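Local coordinates for protein tryptophan synthase alpha chain (Campylobacter jejuni, PDB 3THA) that probably carries out the aldol cleavage of indoleglycerol phosphate to indole and glyceraldehyde 3-phosphate, the alpha-subunit half-reaction of the last step of tryptophan biosynthesis, at residues K12-V17 with D222-G227; I42-L47 with K88-F93. One frame throughout, in Å; residues are numbered along the deposited sequence.

Contact 1 of 2, residues K12-V17 with D222-G227; sequences KENANV and DGVIVG
V17 and I225 meet flank to flank because their first torsions place matching branches along one another: V17 holds CG1 trans to its amide nitrogen (chi1 -175°), while I225 turns CG1 trans to its carbonyl carbon (chi1 -51°). The two side chains point the same way, with V17 CB 3.8 Å from I225 CG1, and V17 CG1 4.0 Å from both I225 CG1 and I225 CG2. One bridge earlier, A15 pairs with G223, where the CA atoms of A15 and G223 come within 3.9 Å; glycine has no side chain here, and the A15 methyl packs beside its CA. N14, just before the strand, lays its amide along the D222–G223 peptide: N14 ND2 is 3.4 Å from D222 C and N14 OD1 3.2 Å from G223 CA, contacts of packing rather than bonding. A water lies close to G223 O, to which it can donate, and accepts a weak bond from N14 ND2.

The axes of strands 15-17 and 223-226 run parallel within 14°, and four hydrogen bonds fix their register. A15 N gives to D222 O and A15 O takes V224 N (2.8 Å); V17 N then gives to V224 O, and V17 O takes V226 N (2.9 Å). This alternation is the signature of parallel pairing, and it joins the first and eighth strands, the seam that closes the TIM barrel.

The face of A15, V17 and I225 looks into the barrel, where F203 touches all three and E46 meets V17 and I225. V224 points outward onto V214 and M217 of helix 212-217. The chemistry implies a seam held by main-chain bonds and apolar packing, while the polar ends of N16 and D222 are bonded outside the two segments, to R218 and R195 respectively.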
ATOM      1  N   LYS B  12      -0.520  11.402 -28.225  1.00 76.96           N
ATOM      2  CA  LYS B  12      -1.057  12.349 -29.201  1.00 80.82           C
ATOM      3  C   LYS B  12      -2.124  13.292 -28.623  1.00 81.83           C
ATOM      4  O   LYS B  12      -1.898  14.502 -28.525  1.00 82.63           O
ATOM      5  CB  LYS B  12      -1.554  11.636 -30.459  1.00 83.24           C
ATOM      6  CG  LYS B  12      -0.546  10.615 -31.043  1.00 84.66           C
ATOM      7  CD  LYS B  12      -1.121   9.863 -32.244  1.00 87.87           C
ATOM      8  CE  LYS B  12      -0.268   8.660 -32.640  1.00 88.76           C
ATOM      9  NZ  LYS B  12      -0.772   8.038 -33.928  1.00 89.70           N
ATOM     10  N   GLU B  13      -3.295  12.764 -28.268  1.00 82.03           N
ATOM     11  CA  GLU B  13      -4.310  13.601 -27.612  1.00 82.30           C
ATOM     12  C   GLU B  13      -4.221  13.325 -26.123  1.00 78.63           C
ATOM     13  O   GLU B  13      -3.851  14.190 -25.334  1.00 78.09           O
ATOM     14  CB  GLU B  13      -5.729  13.293 -28.135  1.00 85.51           C
ATOM     15  CG  GLU B  13      -6.327  14.326 -29.107  1.00 90.61           C
ATOM     16  CD  GLU B  13      -6.503  15.734 -28.480  1.00 93.79           C
ATOM     17  OE1 GLU B  13      -6.946  15.859 -27.302  1.00 92.09           O
ATOM     18  OE2 GLU B  13      -6.205  16.726 -29.191  1.00 96.14           O
ATOM     19  N   ASN B  14      -4.516  12.089 -25.751  1.00 76.30           N
ATOM     20  CA  ASN B  14      -4.575  11.700 -24.357  1.00 73.04           C
ATOM     21  C   ASN B  14      -3.649  10.522 -24.117  1.00 70.05           C
ATOM     22  O   ASN B  14      -3.433   9.719 -25.011  1.00 69.78           O
ATOM     23  CB  ASN B  14      -5.994  11.318 -24.007  1.00 73.84           C
ATOM     24  CG  ASN B  14      -6.306  11.587 -22.607  1.00 74.33           C
ATOM     25  OD1 ASN B  14      -6.184  10.702 -21.764  1.00 77.05           O
ATOM     26  ND2 ASN B  14      -6.697  12.825 -22.308  1.00 77.86           N
ATOM     27  N   ALA B  15      -3.088  10.419 -22.918  1.00 66.58           N
ATOM     28  CA  ALA B  15      -2.136   9.347 -22.669  1.00 64.32           C
ATOM     29  C   ALA B  15      -2.801   8.138 -22.079  1.00 63.40           C
ATOM     30  O   ALA B  15      -3.581   8.250 -21.128  1.00 63.68           O
ATOM     31  CB  ALA B  15      -0.996   9.810 -21.775  1.00 62.14           C
ATOM     32  N   ASN B  16      -2.496   6.975 -22.641  1.00 62.44           N
ATOM     33  CA  ASN B  16      -2.861   5.754 -21.969  1.00 61.76           C
ATOM     34  C   ASN B  16      -1.719   5.286 -21.089  1.00 59.41           C
ATOM     35  O   ASN B  16      -0.613   5.055 -21.573  1.00 58.59           O
ATOM     36  CB  ASN B  16      -3.271   4.694 -22.967  1.00 63.25           C
ATOM     37  CG  ASN B  16      -4.352   5.172 -23.883  1.00 65.88           C
ATOM     38  OD1 ASN B  16      -5.262   5.870 -23.463  1.00 67.65           O
ATOM     39  ND2 ASN B  16      -4.262   4.799 -25.153  1.00 69.96           N
ATOM     40  N   VAL B  17      -1.982   5.191 -19.788  1.00 58.10           N
ATOM     41  CA  VAL B  17      -0.943   4.859 -18.824  1.00 56.04           C
ATOM     42  C   VAL B  17      -1.395   3.614 -18.117  1.00 55.67           C
ATOM     43  O   VAL B  17      -2.555   3.492 -17.777  1.00 57.12           O
ATOM     44  CB  VAL B  17      -0.736   5.975 -17.753  1.00 55.56           C
ATOM     45  CG1 VAL B  17       0.449   5.621 -16.833  1.00 54.33           C
ATOM     46  CG2 VAL B  17      -0.502   7.307 -18.431  1.00 55.26           C
ATOM     47  N   ASP B 222      -5.042  15.092 -19.378  1.00 67.72           N
ATOM     48  CA  ASP B 222      -4.135  14.838 -20.503  1.00 67.90           C
ATOM     49  C   ASP B 222      -3.767  13.365 -20.646  1.00 66.91           C
ATOM     50  O   ASP B 222      -3.021  13.017 -21.559  1.00 66.94           O
ATOM     51  CB  ASP B 222      -2.817  15.603 -20.286  1.00 66.98           C
ATOM     52  CG  ASP B 222      -2.995  17.093 -20.304  1.00 69.61           C
ATOM     53  OD1 ASP B 222      -3.828  17.610 -21.081  1.00 75.53           O
ATOM     54  OD2 ASP B 222      -2.286  17.758 -19.549  1.00 69.37           O
ATOM     55  N   GLY B 223      -4.211  12.528 -19.703  1.00 65.84           N
ATOM     56  CA  GLY B 223      -3.826  11.117 -19.629  1.00 64.45           C
ATOM     57  C   GLY B 223      -4.678  10.356 -18.622  1.00 64.45           C
ATOM     58  O   GLY B 223      -5.394  10.974 -17.818  1.00 64.56           O
ATOM     59  N   VAL B 224      -4.607   9.022 -18.658  1.00 63.26           N
ATOM     60  CA  VAL B 224      -5.445   8.174 -17.807  1.00 63.06           C
ATOM     61  C   VAL B 224      -4.596   7.004 -17.350  1.00 61.63           C
ATOM     62  O   VAL B 224      -3.837   6.462 -18.164  1.00 61.55           O
ATOM     63  CB  VAL B 224      -6.645   7.642 -18.616  1.00 65.72           C
ATOM     64  CG1 VAL B 224      -7.383   6.557 -17.858  1.00 66.28           C
ATOM     65  CG2 VAL B 224      -7.578   8.781 -19.019  1.00 65.65           C
ATOM     66  N   ILE B 225      -4.710   6.624 -16.070  1.00 60.14           N
ATOM     67  CA  ILE B 225      -3.836   5.604 -15.474  1.00 58.32           C
ATOM     68  C   ILE B 225      -4.631   4.414 -14.956  1.00 59.64           C
ATOM     69  O   ILE B 225      -5.325   4.551 -13.950  1.00 60.07           O
ATOM     70  CB  ILE B 225      -3.035   6.174 -14.294  1.00 55.95           C
ATOM     71  CG1 ILE B 225      -2.324   7.464 -14.686  1.00 53.93           C
ATOM     72  CG2 ILE B 225      -2.032   5.159 -13.743  1.00 56.70           C
ATOM     73  CD1 ILE B 225      -1.521   8.103 -13.544  1.00 46.69           C
ATOM     74  N   VAL B 226      -4.539   3.252 -15.627  1.00 60.07           N
ATOM     75  CA  VAL B 226      -5.179   2.040 -15.133  1.00 60.60           C
ATOM     76  C   VAL B 226      -4.216   1.131 -14.322  1.00 60.30           C
ATOM     77  O   VAL B 226      -3.106   0.780 -14.782  1.00 57.68           O
ATOM     78  CB  VAL B 226      -5.853   1.310 -16.264  1.00 63.15           C
ATOM     79  CG1 VAL B 226      -6.582   0.039 -15.759  1.00 63.18           C
ATOM     80  CG2 VAL B 226      -6.840   2.257 -16.980  1.00 64.25           C
ATOM     81  N   GLY B 227      -4.633   0.797 -13.092  1.00 61.17           N
ATOM     82  CA  GLY B 227      -3.806   0.003 -12.150  1.00 61.07           C
ATOM     83  C   GLY B 227      -4.284  -1.435 -11.881  1.00 63.16           C
ATOM     84  O   GLY B 227      -4.038  -2.375 -12.659  1.00 63.33           O
TER
HETATM   85  O   HOH W   1      -7.405  12.254 -18.944  1.00 56.62           O

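Contact 2 of 2, residues I42-L47 with K88-F93; sequences IDILEL and KKALVF
The F93 ring meets L47 at its edge: L47 O lies in the ring plane, 3.6 Å from F93 CD1, and L47 CB approaches that same CD1 to 4.1 Å. Both side chains stand on the face of the sheet that also carries L45 and L91, where L45 CB packs against L91 CD2. On the other face, turned into the barrel, I44 CG2 sits 4.0 Å from A90 CB and equally 4.0 Å from V92 CG2, bridging alternate residues of strand 90-93 whose side chains share this face. E46 belongs here too; its extended chain carries the carboxylate of this predicted proton acceptor away from V92 into the barrel interior, toward V17 of strand 15-21.

Before the strands proper, K89 folds back along the loop at 42-43. Bends at chi2 (-76°) and chi4 (58°) curl its aliphatic part over I42 O and bring NZ to 3.1 Å from that oxygen in a hydrogen bond. The ammonium has its strongest partner elsewhere, at L37 O, so I42 O shares it with other main-chain oxygens.

Main-chain pairing starts at the long bond from A90 N to D43 O (3.3 Å) and tightens further along: L45 N to A90 O is 2.8 Å and V92 N to L45 O is 2.9 Å, followed by L47 N to V92 O. These bonds establish a parallel register, I44 with A90 through L47 with F93, the axes of strands 44-47 and 90-93 being turned 26° apart.

In the TIM barrel these neighbouring strands are joined by a beta-alpha-beta crossover through helices 60-70 and 75-83. Strand 15-21 flanks them on one side, N16 N bonding D43 OD2; on the other, A119 and I121 of strand 117-121 touch V92. Helix 75-83 covers the face of L45, L47, L91 and F93, L82 touching the last three.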
ATOM      1  N   ILE B  42      -0.807   1.309 -25.117  1.00 62.70           N
ATOM      2  CA  ILE B  42      -0.253   1.984 -23.929  1.00 59.61           C
ATOM      3  C   ILE B  42       0.936   2.867 -24.306  1.00 60.23           C
ATOM      4  O   ILE B  42       1.871   2.412 -24.984  1.00 60.09           O
ATOM      5  CB  ILE B  42       0.209   0.946 -22.908  1.00 57.28           C
ATOM      6  CG1 ILE B  42      -0.987   0.085 -22.480  1.00 56.28           C
ATOM      7  CG2 ILE B  42       0.939   1.598 -21.737  1.00 53.82           C
ATOM      8  CD1 ILE B  42      -0.595  -1.206 -21.777  1.00 52.75           C
ATOM      9  N   ASP B  43       0.907   4.119 -23.844  1.00 59.96           N
ATOM     10  CA  ASP B  43       1.909   5.117 -24.187  1.00 59.82           C
ATOM     11  C   ASP B  43       3.002   5.169 -23.121  1.00 57.75           C
ATOM     12  O   ASP B  43       4.180   5.379 -23.441  1.00 57.76           O
ATOM     13  CB  ASP B  43       1.263   6.495 -24.309  1.00 61.10           C
ATOM     14  CG  ASP B  43       0.206   6.553 -25.395  1.00 65.89           C
ATOM     15  OD1 ASP B  43       0.439   5.995 -26.495  1.00 71.42           O
ATOM     16  OD2 ASP B  43      -0.853   7.179 -25.163  1.00 69.51           O
ATOM     17  N   ILE B  44       2.610   4.990 -21.858  1.00 55.59           N
ATOM     18  CA  ILE B  44       3.534   5.043 -20.745  1.00 52.84           C
ATOM     19  C   ILE B  44       3.217   3.881 -19.836  1.00 52.05           C
ATOM     20  O   ILE B  44       2.094   3.765 -19.386  1.00 52.05           O
ATOM     21  CB  ILE B  44       3.331   6.340 -19.952  1.00 52.50           C
ATOM     22  CG1 ILE B  44       3.437   7.508 -20.896  1.00 53.82           C
ATOM     23  CG2 ILE B  44       4.308   6.447 -18.739  1.00 47.83           C
ATOM     24  CD1 ILE B  44       2.769   8.724 -20.408  1.00 56.61           C
ATOM     25  N   LEU B  45       4.210   3.046 -19.546  1.00 51.25           N
ATOM     26  CA  LEU B  45       4.020   1.969 -18.610  1.00 51.40           C
ATOM     27  C   LEU B  45       4.661   2.229 -17.276  1.00 51.38           C
ATOM     28  O   LEU B  45       5.865   2.610 -17.217  1.00 51.85           O
ATOM     29  CB  LEU B  45       4.598   0.685 -19.176  1.00 50.94           C
ATOM     30  CG  LEU B  45       4.308  -0.560 -18.356  1.00 49.83           C
ATOM     31  CD1 LEU B  45       2.814  -0.866 -18.437  1.00 47.12           C
ATOM     32  CD2 LEU B  45       5.173  -1.751 -18.868  1.00 50.68           C
ATOM     33  N   GLU B  46       3.904   1.988 -16.202  1.00 51.42           N
ATOM     34  CA  GLU B  46       4.479   2.023 -14.859  1.00 50.90           C
ATOM     35  C   GLU B  46       4.859   0.617 -14.396  1.00 51.38           C
ATOM     36  O   GLU B  46       4.083  -0.316 -14.506  1.00 51.14           O
ATOM     37  CB  GLU B  46       3.510   2.666 -13.861  1.00 51.49           C
ATOM     38  CG  GLU B  46       2.975   4.044 -14.310  1.00 54.21           C
ATOM     39  CD  GLU B  46       1.886   4.606 -13.387  1.00 54.23           C
ATOM     40  OE1 GLU B  46       1.349   3.837 -12.579  1.00 55.59           O
ATOM     41  OE2 GLU B  46       1.541   5.807 -13.502  1.00 52.75           O
ATOM     42  N   LEU B  47       6.056   0.474 -13.863  1.00 51.69           N
ATOM     43  CA  LEU B  47       6.568  -0.837 -13.575  1.00 53.27           C
ATOM     44  C   LEU B  47       6.662  -0.979 -12.063  1.00 54.34           C
ATOM     45  O   LEU B  47       7.571  -0.412 -11.441  1.00 52.38           O
ATOM     46  CB  LEU B  47       7.956  -1.018 -14.203  1.00 53.33           C
ATOM     47  CG  LEU B  47       8.210  -0.779 -15.695  1.00 54.28           C
ATOM     48  CD1 LEU B  47       9.691  -1.001 -15.997  1.00 52.24           C
ATOM     49  CD2 LEU B  47       7.389  -1.731 -16.492  1.00 54.16           C
ATOM     50  N   LYS B  88       9.748   1.605 -27.538  1.00 68.43           N
ATOM     51  CA  LYS B  88       9.778   3.058 -27.734  1.00 69.55           C
ATOM     52  C   LYS B  88       8.967   3.792 -26.673  1.00 67.20           C
ATOM     53  O   LYS B  88       9.073   5.003 -26.529  1.00 68.25           O
ATOM     54  CB  LYS B  88       9.262   3.422 -29.108  1.00 71.37           C
ATOM     55  CG  LYS B  88      10.264   3.139 -30.200  1.00 77.60           C
ATOM     56  CD  LYS B  88      11.503   4.054 -30.101  1.00 82.38           C
ATOM     57  CE  LYS B  88      12.698   3.485 -30.893  1.00 85.80           C
ATOM     58  NZ  LYS B  88      12.376   3.065 -32.297  1.00 88.48           N
ATOM     59  N   LYS B  89       8.148   3.057 -25.942  1.00 65.02           N
ATOM     60  CA  LYS B  89       7.265   3.669 -24.949  1.00 63.28           C
ATOM     61  C   LYS B  89       8.006   4.088 -23.680  1.00 61.10           C
ATOM     62  O   LYS B  89       9.113   3.622 -23.414  1.00 60.41           O
ATOM     63  CB  LYS B  89       6.125   2.720 -24.614  1.00 62.51           C
ATOM     64  CG  LYS B  89       5.408   2.184 -25.850  1.00 63.94           C
ATOM     65  CD  LYS B  89       4.513   3.229 -26.411  1.00 66.17           C
ATOM     66  CE  LYS B  89       3.971   2.793 -27.744  1.00 67.48           C
ATOM     67  NZ  LYS B  89       3.244   1.519 -27.592  1.00 70.31           N
ATOM     68  N   ALA B  90       7.401   4.988 -22.912  1.00 59.92           N
ATOM     69  CA  ALA B  90       8.003   5.471 -21.673  1.00 58.27           C
ATOM     70  C   ALA B  90       7.884   4.446 -20.556  1.00 56.89           C
ATOM     71  O   ALA B  90       6.777   3.931 -20.286  1.00 57.25           O
ATOM     72  CB  ALA B  90       7.382   6.801 -21.241  1.00 57.74           C
ATOM     73  N   LEU B  91       9.013   4.199 -19.889  1.00 55.20           N
ATOM     74  CA  LEU B  91       9.084   3.330 -18.732  1.00 53.92           C
ATOM     75  C   LEU B  91       9.273   4.133 -17.425  1.00 54.28           C
ATOM     76  O   LEU B  91      10.182   4.959 -17.303  1.00 54.46           O
ATOM     77  CB  LEU B  91      10.200   2.311 -18.933  1.00 53.34           C
ATOM     78  CG  LEU B  91      10.032   1.427 -20.183  1.00 53.10           C
ATOM     79  CD1 LEU B  91      11.209   0.488 -20.363  1.00 49.87           C
ATOM     80  CD2 LEU B  91       8.685   0.635 -20.148  1.00 50.22           C
ATOM     81  N   VAL B  92       8.379   3.894 -16.472  1.00 54.15           N
ATOM     82  CA  VAL B  92       8.346   4.609 -15.213  1.00 53.45           C
ATOM     83  C   VAL B  92       8.307   3.587 -14.053  1.00 52.61           C
ATOM     84  O   VAL B  92       7.422   2.730 -14.003  1.00 52.60           O
ATOM     85  CB  VAL B  92       7.091   5.535 -15.141  1.00 53.92           C
ATOM     86  CG1 VAL B  92       6.862   6.059 -13.724  1.00 52.10           C
ATOM     87  CG2 VAL B  92       7.275   6.718 -16.075  1.00 54.27           C
ATOM     88  N   PHE B  93       9.279   3.659 -13.143  1.00 51.15           N
ATOM     89  CA  PHE B  93       9.206   2.869 -11.936  1.00 49.97           C
ATOM     90  C   PHE B  93       8.140   3.389 -11.002  1.00 50.01           C
ATOM     91  O   PHE B  93       7.971   4.590 -10.824  1.00 51.23           O
ATOM     92  CB  PHE B  93      10.528   2.849 -11.200  1.00 49.97           C
ATOM     93  CG  PHE B  93      11.459   1.793 -11.667  1.00 49.99           C
ATOM     94  CD1 PHE B  93      10.994   0.519 -11.977  1.00 50.12           C
ATOM     95  CD2 PHE B  93      12.806   2.059 -11.782  1.00 54.23           C
ATOM     96  CE1 PHE B  93      11.859  -0.473 -12.411  1.00 49.96           C
ATOM     97  CE2 PHE B  93      13.697   1.073 -12.240  1.00 55.04           C
ATOM     98  CZ  PHE B  93      13.223  -0.187 -12.538  1.00 54.57           C
TER

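In the fold
Contacts 1 and 2 are both largely buried and belong to the same eight-stranded parallel barrel, their centres about 11 Å apart. Contact 1 joins its first and last strands; contact 2 joins the second and third. They meet where strands 15-21 and 44-48 are neighbours: N16 O lies 2.9 Å from D43 N, a probable hydrogen bond. Sequence separation differs sharply, with 204 residues lying between the segments of contact 1 and 40 between those of contact 2. Contact 2 buries more surface, 521 against 348 Å², consistent with its larger paired side chains. At the strand entrances the chemistry diverges: an asparagine amide and a water in contact 1, a lysine gripping carbonyls in contact 2.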